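Local coordinates for UDP-N-acetylglucosamine 2-epimerase (Listeria monocytogenes, PDB 3OT5), which probably catalyses the reversible epimerisation of UDP-N-acetylglucosamine at C2 of the sugar, giving UDP-N-acetylmannosamine, at residues A170-S175 / T193-G198; H143-L148 / F174-Q179; A44-A49 / F379-I384. One frame throughout, in Å; residues are numbered along the deposited sequence.

How the contacts relate
Contacts 1 and 2 are successive pairings in one seven-stranded parallel sheet: strand 172-175 lies between 140-144 and 194-196 and gives Phe-174 and Ser-175 to both. Their centres are 6 Å apart, and His-173 CB packs on Ala-146 CB at 3.5 Å. Contact 3, centred about 13 Å from contact 1 and 14 Å from contact 2, sets the late helix 380-392 against the early helix 37-51 over the face carrying Val-144 and Phe-174. The evidence is direct: Val-144 CG2 lies 3.5 Å from Leu-46 CD2, and Phe-174 CE1 3.8 Å from Ile-384 CG2. Near contact 3, the side chain of Asn-382 lies about 4 Å from a PEG molecule, probably from the crystallisation liquor.

Contact 1: residues A170-S175 / T193-G198; sequences ADIHFS and TIFVTG
Ile-172 meets the CD2-CE2 side of the Phe-195 ring, its CD1 coming obliquely to CE2 at 3.7 Å. The CG1-CD1 arm gets there because CG1 is turned opposite the backbone N (chi1 -177°) and the chain then runs extended. Under these side chains the backbones pair in parallel: His-173 N reaches Thr-193 O at 2.9 Å with a nearly straight N-H...O angle of 175°, Phe-195 N returns to His-173 O, and Ser-175 N goes on to Phe-195 O at 2.8 Å, this last more bent. Strands 172-175 and 194-196, inclined by 17°, are the two strands of a beta-alpha-beta unit whose crossover helix is 178-186, and 194-196 is an edge strand of this Rossmann-like sheet within the chain. On the face carrying His-173, Ser-175 and Ile-194, the Ile-194 CG2 methyl sits 3.5 Å from Ser-175 OG, whose hydrogen bond goes to Ala-146 O. His-173 and Thr-193 run side by side, and a water in the imidazole plane bridges them, 3.1 Å from His-173 NE2 and donating to Thr-193 OG1, which also bonds to Asp-190 O. Beyond the strands, Thr-197 N binds Ser-175 O at 2.8 Å, while Gly-198 N adds a weak bond.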
loop_
_atom_site.group_PDB
_atom_site.type_symbol
_atom_site.label_atom_id
_atom_site.label_comp_id
_atom_site.label_asym_id
_atom_site.label_seq_id
_atom_site.Cartn_x
_atom_site.Cartn_y
_atom_site.Cartn_z
ATOM N N ALA A 170 -6.550 3.563 19.961
ATOM C CA ALA A 170 -6.129 2.176 19.791
ATOM C C ALA A 170 -5.591 1.525 21.064
ATOM O O ALA A 170 -4.893 2.144 21.879
ATOM C CB ALA A 170 -5.077 2.082 18.678
ATOM N N ASP A 171 -5.921 0.246 21.201
ATOM C CA ASP A 171 -5.458 -0.569 22.301
ATOM C C ASP A 171 -4.268 -1.385 21.839
ATOM O O ASP A 171 -3.440 -1.758 22.628
ATOM C CB ASP A 171 -6.570 -1.499 22.736
ATOM C CG ASP A 171 -7.742 -0.751 23.275
ATOM O OD1 ASP A 171 -7.554 -0.006 24.257
ATOM O OD2 ASP A 171 -8.844 -0.930 22.742
ATOM N N ILE A 172 -4.191 -1.652 20.541
ATOM C CA ILE A 172 -3.097 -2.427 19.991
ATOM C C ILE A 172 -2.736 -1.839 18.622
ATOM O O ILE A 172 -3.603 -1.502 17.807
ATOM C CB ILE A 172 -3.435 -3.949 20.016
ATOM C CG1 ILE A 172 -2.271 -4.793 19.509
ATOM C CG2 ILE A 172 -4.701 -4.239 19.241
ATOM C CD1 ILE A 172 -2.463 -6.289 19.811
ATOM N N HIS A 173 -1.437 -1.673 18.411
ATOM C CA HIS A 173 -0.925 -1.043 17.219
ATOM C C HIS A 173 -0.074 -2.002 16.437
ATOM O O HIS A 173 0.824 -2.652 16.985
ATOM C CB HIS A 173 -0.069 0.154 17.629
ATOM C CG HIS A 173 -0.749 1.074 18.588
ATOM N ND1 HIS A 173 -1.403 2.219 18.191
ATOM C CD2 HIS A 173 -0.896 1.002 19.931
ATOM C CE1 HIS A 173 -1.907 2.826 19.250
ATOM N NE2 HIS A 173 -1.624 2.102 20.320
ATOM N N PHE A 174 -0.355 -2.076 15.149
ATOM C CA PHE A 174 0.374 -2.936 14.270
ATOM C C PHE A 174 1.110 -1.976 13.342
ATOM O O PHE A 174 0.557 -1.475 12.383
ATOM C CB PHE A 174 -0.597 -3.873 13.546
ATOM C CG PHE A 174 -1.568 -4.564 14.477
ATOM C CD1 PHE A 174 -1.142 -5.562 15.332
ATOM C CD2 PHE A 174 -2.915 -4.206 14.490
ATOM C CE1 PHE A 174 -2.021 -6.200 16.174
ATOM C CE2 PHE A 174 -3.809 -4.842 15.322
ATOM C CZ PHE A 174 -3.361 -5.841 16.183
ATOM N N SER A 175 2.355 -1.673 13.690
ATOM C CA SER A 175 3.161 -0.745 12.916
ATOM C C SER A 175 3.795 -1.443 11.732
ATOM O O SER A 175 4.149 -2.612 11.815
ATOM C CB SER A 175 4.254 -0.130 13.791
ATOM O OG SER A 175 3.685 0.614 14.855
ATOM N N THR A 193 2.000 -2.779 23.774
ATOM C CA THR A 193 0.854 -2.743 22.867
ATOM C C THR A 193 1.212 -2.501 21.382
ATOM O O THR A 193 0.327 -2.524 20.517
ATOM C CB THR A 193 -0.143 -1.662 23.312
ATOM O OG1 THR A 193 0.446 -0.368 23.155
ATOM C CG2 THR A 193 -0.558 -1.881 24.779
ATOM N N ILE A 194 2.491 -2.287 21.081
ATOM C CA ILE A 194 2.907 -2.023 19.698
ATOM C C ILE A 194 3.657 -3.198 19.091
ATOM O O ILE A 194 4.578 -3.757 19.706
ATOM C CB ILE A 194 3.839 -0.802 19.609
ATOM C CG1 ILE A 194 3.221 0.425 20.283
ATOM C CG2 ILE A 194 4.151 -0.485 18.154
ATOM C CD1 ILE A 194 4.232 1.533 20.491
ATOM N N PHE A 195 3.291 -3.553 17.863
ATOM C CA PHE A 195 3.951 -4.652 17.174
ATOM C C PHE A 195 4.355 -4.250 15.762
ATOM O O PHE A 195 3.504 -3.890 14.966
ATOM C CB PHE A 195 3.023 -5.870 17.095
ATOM C CG PHE A 195 2.634 -6.426 18.427
ATOM C CD1 PHE A 195 3.365 -7.462 19.001
ATOM C CD2 PHE A 195 1.546 -5.917 19.117
ATOM C CE1 PHE A 195 3.014 -7.976 20.231
ATOM C CE2 PHE A 195 1.185 -6.435 20.362
ATOM C CZ PHE A 195 1.916 -7.465 20.911
ATOM N N VAL A 196 5.656 -4.300 15.465
ATOM C CA VAL A 196 6.138 -4.009 14.128
ATOM C C VAL A 196 5.847 -5.304 13.399
ATOM O O VAL A 196 6.488 -6.318 13.625
ATOM C CB VAL A 196 7.654 -3.716 14.061
ATOM C CG1 VAL A 196 8.074 -3.409 12.589
ATOM C CG2 VAL A 196 8.021 -2.560 14.970
ATOM N N THR A 197 4.867 -5.257 12.519
ATOM C CA THR A 197 4.427 -6.428 11.786
ATOM C C THR A 197 4.770 -6.419 10.307
ATOM O O THR A 197 4.709 -7.458 9.644
ATOM C CB THR A 197 2.898 -6.456 11.848
ATOM O OG1 THR A 197 2.395 -5.268 11.224
ATOM C CG2 THR A 197 2.426 -6.497 13.302
ATOM N N GLY A 198 5.154 -5.258 9.795
ATOM C CA GLY A 198 5.396 -5.107 8.357
ATOM C C GLY A 198 4.082 -4.583 7.787
ATOM O O GLY A 198 3.107 -4.393 8.519
HETATM O O HOH W 1 -1.583 1.226 23.298
#

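Contact 2: residues H143-L148 / F174-Q179; sequences HVEAGL and FSPTKQ
In the beta-alpha-beta unit formed by strand 140-144, helix 159-169 and strand 172-175, this contact lies at the C-terminal ends of the two parallel strands, where both segments leave the sheet. The last regular bond is Phe-174 N to His-143 O, 2.9 Å long. Phe-174 O then takes Ala-146 N at 2.8 Å from above the carbonyl plane, 46° out of it; the positive phi of Glu-145 (65°) shows that segment 143-148 has left the strand. Ser-175 OG donates to Ala-146 O at 3.0 Å, likewise from above that carbonyl's plane, adding a side-chain bond to the backbone one. With OG beside the backbone N and opposite the carbonyl carbon (chi1 -62°), the hydroxyl comes over the Ala-146 carbonyl. The Phe-174 ring presents its edge to Val-144 N, in plane; its CD2 comes obliquely to within 3.2 Å of His-143 O and stands 4.1 Å from Val-144 CG2. Pro-176 CD rests 3.5 Å from Ala-146 O, and Leu-148 CD2 meets Pro-176 CG at 4.1 Å. Thr-177 N-caps helix 178-186 through OG1 to Ala-180 N, and such a turn from strand end into helix is typical of the Rossmann-like fold.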
loop_
_atom_site.group_PDB
_atom_site.type_symbol
_atom_site.label_atom_id
_atom_site.label_comp_id
_atom_site.label_asym_id
_atom_site.label_seq_id
_atom_site.Cartn_x
_atom_site.Cartn_y
_atom_site.Cartn_z
ATOM N N HIS A 143 -5.244 -1.192 15.474
ATOM C CA HIS A 143 -4.923 -0.271 14.381
ATOM C C HIS A 143 -3.879 -0.875 13.455
ATOM O O HIS A 143 -2.708 -1.033 13.826
ATOM C CB HIS A 143 -4.502 1.058 15.005
ATOM C CG HIS A 143 -4.347 2.188 14.038
ATOM N ND1 HIS A 143 -3.522 3.261 14.285
ATOM C CD2 HIS A 143 -4.861 2.385 12.802
ATOM C CE1 HIS A 143 -3.585 4.103 13.272
ATOM N NE2 HIS A 143 -4.382 3.589 12.354
ATOM N N VAL A 144 -4.329 -1.248 12.253
ATOM C CA VAL A 144 -3.464 -1.848 11.246
ATOM C C VAL A 144 -2.781 -0.704 10.531
ATOM O O VAL A 144 -3.446 0.225 10.123
ATOM C CB VAL A 144 -4.255 -2.708 10.254
ATOM C CG1 VAL A 144 -3.323 -3.306 9.223
ATOM C CG2 VAL A 144 -5.015 -3.817 11.003
ATOM N N GLU A 145 -1.453 -0.802 10.352
ATOM C CA GLU A 145 -0.642 0.261 9.756
ATOM C C GLU A 145 -0.687 1.454 10.717
ATOM O O GLU A 145 -1.130 2.561 10.375
ATOM C CB GLU A 145 -1.076 0.644 8.333
ATOM C CG GLU A 145 -0.197 1.736 7.734
ATOM C CD GLU A 145 -0.563 2.112 6.310
ATOM O OE1 GLU A 145 -1.159 3.200 6.151
ATOM O OE2 GLU A 145 -0.299 1.320 5.366
ATOM N N ALA A 146 -0.183 1.200 11.923
ATOM C CA ALA A 146 -0.180 2.164 13.003
ATOM C C ALA A 146 1.088 2.955 13.159
ATOM O O ALA A 146 2.197 2.415 13.046
ATOM C CB ALA A 146 -0.463 1.426 14.339
ATOM N N GLY A 147 0.930 4.245 13.421
ATOM C CA GLY A 147 2.077 5.084 13.704
ATOM C C GLY A 147 2.801 5.910 12.675
ATOM O O GLY A 147 3.825 6.496 13.014
ATOM N N LEU A 148 2.316 5.990 11.434
ATOM C CA LEU A 148 2.999 6.847 10.454
ATOM C C LEU A 148 2.750 8.296 10.894
ATOM O O LEU A 148 1.672 8.622 11.414
ATOM C CB LEU A 148 2.513 6.604 9.020
ATOM C CG LEU A 148 2.743 5.194 8.467
ATOM C CD1 LEU A 148 2.083 5.052 7.115
ATOM C CD2 LEU A 148 4.265 4.876 8.400
ATOM N N PHE A 174 -0.355 -2.076 15.149
ATOM C CA PHE A 174 0.374 -2.936 14.270
ATOM C C PHE A 174 1.110 -1.976 13.342
ATOM O O PHE A 174 0.557 -1.475 12.383
ATOM C CB PHE A 174 -0.597 -3.873 13.546
ATOM C CG PHE A 174 -1.568 -4.564 14.477
ATOM C CD1 PHE A 174 -1.142 -5.562 15.332
ATOM C CD2 PHE A 174 -2.915 -4.206 14.490
ATOM C CE1 PHE A 174 -2.021 -6.200 16.174
ATOM C CE2 PHE A 174 -3.809 -4.842 15.322
ATOM C CZ PHE A 174 -3.361 -5.841 16.183
ATOM N N SER A 175 2.355 -1.673 13.690
ATOM C CA SER A 175 3.161 -0.745 12.916
ATOM C C SER A 175 3.795 -1.443 11.732
ATOM O O SER A 175 4.149 -2.612 11.815
ATOM C CB SER A 175 4.254 -0.130 13.791
ATOM O OG SER A 175 3.685 0.614 14.855
ATOM N N PRO A 176 3.922 -0.731 10.618
ATOM C CA PRO A 176 4.527 -1.373 9.483
ATOM C C PRO A 176 6.041 -1.361 9.588
ATOM O O PRO A 176 6.692 -2.225 9.012
ATOM C CB PRO A 176 4.065 -0.507 8.312
ATOM C CG PRO A 176 3.966 0.844 8.891
ATOM C CD PRO A 176 3.478 0.638 10.303
ATOM N N THR A 177 6.593 -0.420 10.346
ATOM C CA THR A 177 8.040 -0.304 10.467
ATOM C C THR A 177 8.498 0.050 11.867
ATOM O O THR A 177 7.697 0.433 12.735
ATOM C CB THR A 177 8.575 0.805 9.542
ATOM O OG1 THR A 177 8.006 2.062 9.931
ATOM C CG2 THR A 177 8.218 0.520 8.084
ATOM N N LYS A 178 9.808 -0.071 12.070
ATOM C CA LYS A 178 10.415 0.242 13.340
ATOM C C LYS A 178 10.150 1.719 13.635
ATOM O O LYS A 178 9.825 2.078 14.776
ATOM C CB LYS A 178 11.920 -0.059 13.317
ATOM C CG LYS A 178 12.609 0.133 14.677
ATOM C CD LYS A 178 14.108 -0.166 14.617
ATOM C CE LYS A 178 14.784 0.055 15.980
ATOM N NZ LYS A 178 16.262 -0.267 15.968
ATOM N N GLN A 179 10.264 2.553 12.593
ATOM C CA GLN A 179 10.040 3.999 12.694
ATOM C C GLN A 179 8.662 4.321 13.218
ATOM O O GLN A 179 8.515 5.149 14.092
ATOM C CB GLN A 179 10.193 4.655 11.323
ATOM C CG GLN A 179 9.998 6.188 11.289
ATOM C CD GLN A 179 10.994 6.942 12.162
ATOM O OE1 GLN A 179 10.878 6.964 13.389
ATOM N NE2 GLN A 179 11.942 7.621 11.520
#

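Contact 3: residues A44-A49 / F379-I384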
loop_
_atom_site.group_PDB
_atom_site.type_symbol
_atom_site.label_atom_id
_atom_site.label_comp_id
_atom_site.label_asym_id
_atom_site.label_seq_id
_atom_site.Cartn_x
_atom_site.Cartn_y
_atom_site.Cartn_z
ATOM N N ALA A 44 -7.756 -7.207 3.287
ATOM C CA ALA A 44 -8.131 -8.545 2.791
ATOM C C ALA A 44 -7.214 -9.668 3.306
ATOM O O ALA A 44 -7.709 -10.661 3.826
ATOM C CB ALA A 44 -8.174 -8.564 1.267
ATOM N N PRO A 45 -5.875 -9.506 3.185
ATOM C CA PRO A 45 -4.955 -10.542 3.645
ATOM C C PRO A 45 -5.154 -10.893 5.111
ATOM O O PRO A 45 -5.025 -12.049 5.505
ATOM C CB PRO A 45 -3.571 -9.903 3.445
ATOM C CG PRO A 45 -3.760 -8.863 2.488
ATOM C CD PRO A 45 -5.143 -8.326 2.722
ATOM N N LEU A 46 -5.447 -9.878 5.908
ATOM C CA LEU A 46 -5.679 -10.045 7.326
ATOM C C LEU A 46 -6.975 -10.841 7.501
ATOM O O LEU A 46 -7.049 -11.772 8.320
ATOM C CB LEU A 46 -5.754 -8.668 7.982
ATOM C CG LEU A 46 -5.668 -8.514 9.497
ATOM C CD1 LEU A 46 -4.423 -9.209 10.045
ATOM C CD2 LEU A 46 -5.654 -7.018 9.837
ATOM N N VAL A 47 -7.989 -10.508 6.712
ATOM C CA VAL A 47 -9.249 -11.234 6.782
ATOM C C VAL A 47 -8.993 -12.698 6.395
ATOM O O VAL A 47 -9.484 -13.611 7.070
ATOM C CB VAL A 47 -10.338 -10.608 5.903
ATOM C CG1 VAL A 47 -11.584 -11.486 5.888
ATOM C CG2 VAL A 47 -10.661 -9.206 6.400
ATOM N N LEU A 48 -8.229 -12.922 5.324
ATOM C CA LEU A 48 -7.880 -14.287 4.917
ATOM C C LEU A 48 -7.223 -15.039 6.061
ATOM O O LEU A 48 -7.604 -16.171 6.347
ATOM C CB LEU A 48 -6.929 -14.327 3.717
ATOM C CG LEU A 48 -7.452 -13.980 2.333
ATOM C CD1 LEU A 48 -6.349 -14.229 1.294
ATOM C CD2 LEU A 48 -8.680 -14.813 2.024
ATOM N N ALA A 49 -6.221 -14.420 6.689
ATOM C CA ALA A 49 -5.510 -15.030 7.818
ATOM C C ALA A 49 -6.481 -15.453 8.936
ATOM O O ALA A 49 -6.340 -16.533 9.522
ATOM C CB ALA A 49 -4.470 -14.083 8.360
ATOM N N PHE A 379 4.083 -11.432 5.530
ATOM C CA PHE A 379 3.450 -12.174 6.601
ATOM C C PHE A 379 3.033 -11.267 7.731
ATOM O O PHE A 379 2.962 -11.687 8.873
ATOM C CB PHE A 379 4.360 -13.310 7.094
ATOM C CG PHE A 379 4.628 -14.349 6.053
ATOM C CD1 PHE A 379 3.715 -15.363 5.819
ATOM C CD2 PHE A 379 5.793 -14.319 5.306
ATOM C CE1 PHE A 379 3.954 -16.324 4.851
ATOM C CE2 PHE A 379 6.044 -15.279 4.345
ATOM C CZ PHE A 379 5.122 -16.282 4.114
ATOM N N ALA A 380 2.726 -10.019 7.403
ATOM C CA ALA A 380 2.282 -9.065 8.408
ATOM C C ALA A 380 0.973 -9.546 9.034
ATOM O O ALA A 380 0.772 -9.398 10.230
ATOM C CB ALA A 380 2.109 -7.691 7.793
ATOM N N ALA A 381 0.105 -10.146 8.226
ATOM C CA ALA A 381 -1.183 -10.645 8.698
ATOM C C ALA A 381 -1.021 -11.684 9.811
ATOM O O ALA A 381 -1.713 -11.638 10.820
ATOM C CB ALA A 381 -1.991 -11.233 7.533
ATOM N N ASN A 382 -0.086 -12.607 9.616
ATOM C CA ASN A 382 0.170 -13.664 10.582
ATOM C C ASN A 382 0.653 -13.087 11.894
ATOM O O ASN A 382 0.213 -13.512 12.961
ATOM C CB ASN A 382 1.172 -14.654 10.002
ATOM C CG ASN A 382 0.666 -15.290 8.739
ATOM O OD1 ASN A 382 1.229 -15.084 7.669
ATOM N ND2 ASN A 382 -0.469 -15.981 8.833
ATOM N N ARG A 383 1.552 -12.112 11.820
ATOM C CA ARG A 383 2.044 -11.446 13.025
ATOM C C ARG A 383 0.896 -10.684 13.692
ATOM O O ARG A 383 0.770 -10.683 14.903
ATOM C CB ARG A 383 3.204 -10.502 12.706
ATOM C CG ARG A 383 4.464 -11.221 12.158
ATOM C CD ARG A 383 5.637 -10.270 11.994
ATOM N NE ARG A 383 6.783 -10.950 11.393
ATOM C CZ ARG A 383 7.007 -11.043 10.084
ATOM N NH1 ARG A 383 6.184 -10.486 9.213
ATOM N NH2 ARG A 383 8.064 -11.684 9.645
ATOM N N ILE A 384 0.043 -10.049 12.899
ATOM C CA ILE A 384 -1.087 -9.317 13.480
ATOM C C ILE A 384 -1.981 -10.294 14.262
ATOM O O ILE A 384 -2.302 -10.041 15.419
ATOM C CB ILE A 384 -1.890 -8.530 12.417
ATOM C CG1 ILE A 384 -1.044 -7.388 11.852
ATOM C CG2 ILE A 384 -3.194 -7.935 13.014
ATOM C CD1 ILE A 384 -1.711 -6.639 10.685
#
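Leu-46 holds CG opposite its backbone N (chi1 -166°) and turns at chi2 to 53°, which carries CD1 across to helix 380-384. Ile-384 answers with CG2 opposite its own backbone N and CG1 beside it, which turns the CB-CG2 branch to Leu-46 CD1. The two side chains cross at about a right angle; Leu-46 CD1 lies 3.5 Å from Ile-384 CG2, closer than usual for two carbons, while CD2 is 4.1 Å from Ile-384 CD1. A turn earlier on the second helix, the Ala-381 methyl points at the first helix and packs against Ala-49 CB at 3.9 Å and Pro-45 O at 3.7 Å. The small Ala-49 and Ala-381 are consistent with the 8.7 Å approach of the segment axes, which cross at -55°. The pairing joins helix 37-51, early in the chain, to helix 380-392, near its end, and Val-144 of strand 140-144 touches both Leu-46 and Ile-384 from the sheet. Asp-203 of helix 200-208 accepts hydrogen bonds from the backbone N of Ala-380 and Ala-381, holding the start of the second helix. Between the two segments themselves, methyl groups pack on one another, on the Ile-384 CB and on backbone carbonyl oxygens without hydrogen bonds, which suggests that van der Waals packing and burial of apolar surface are the main attraction between the segments.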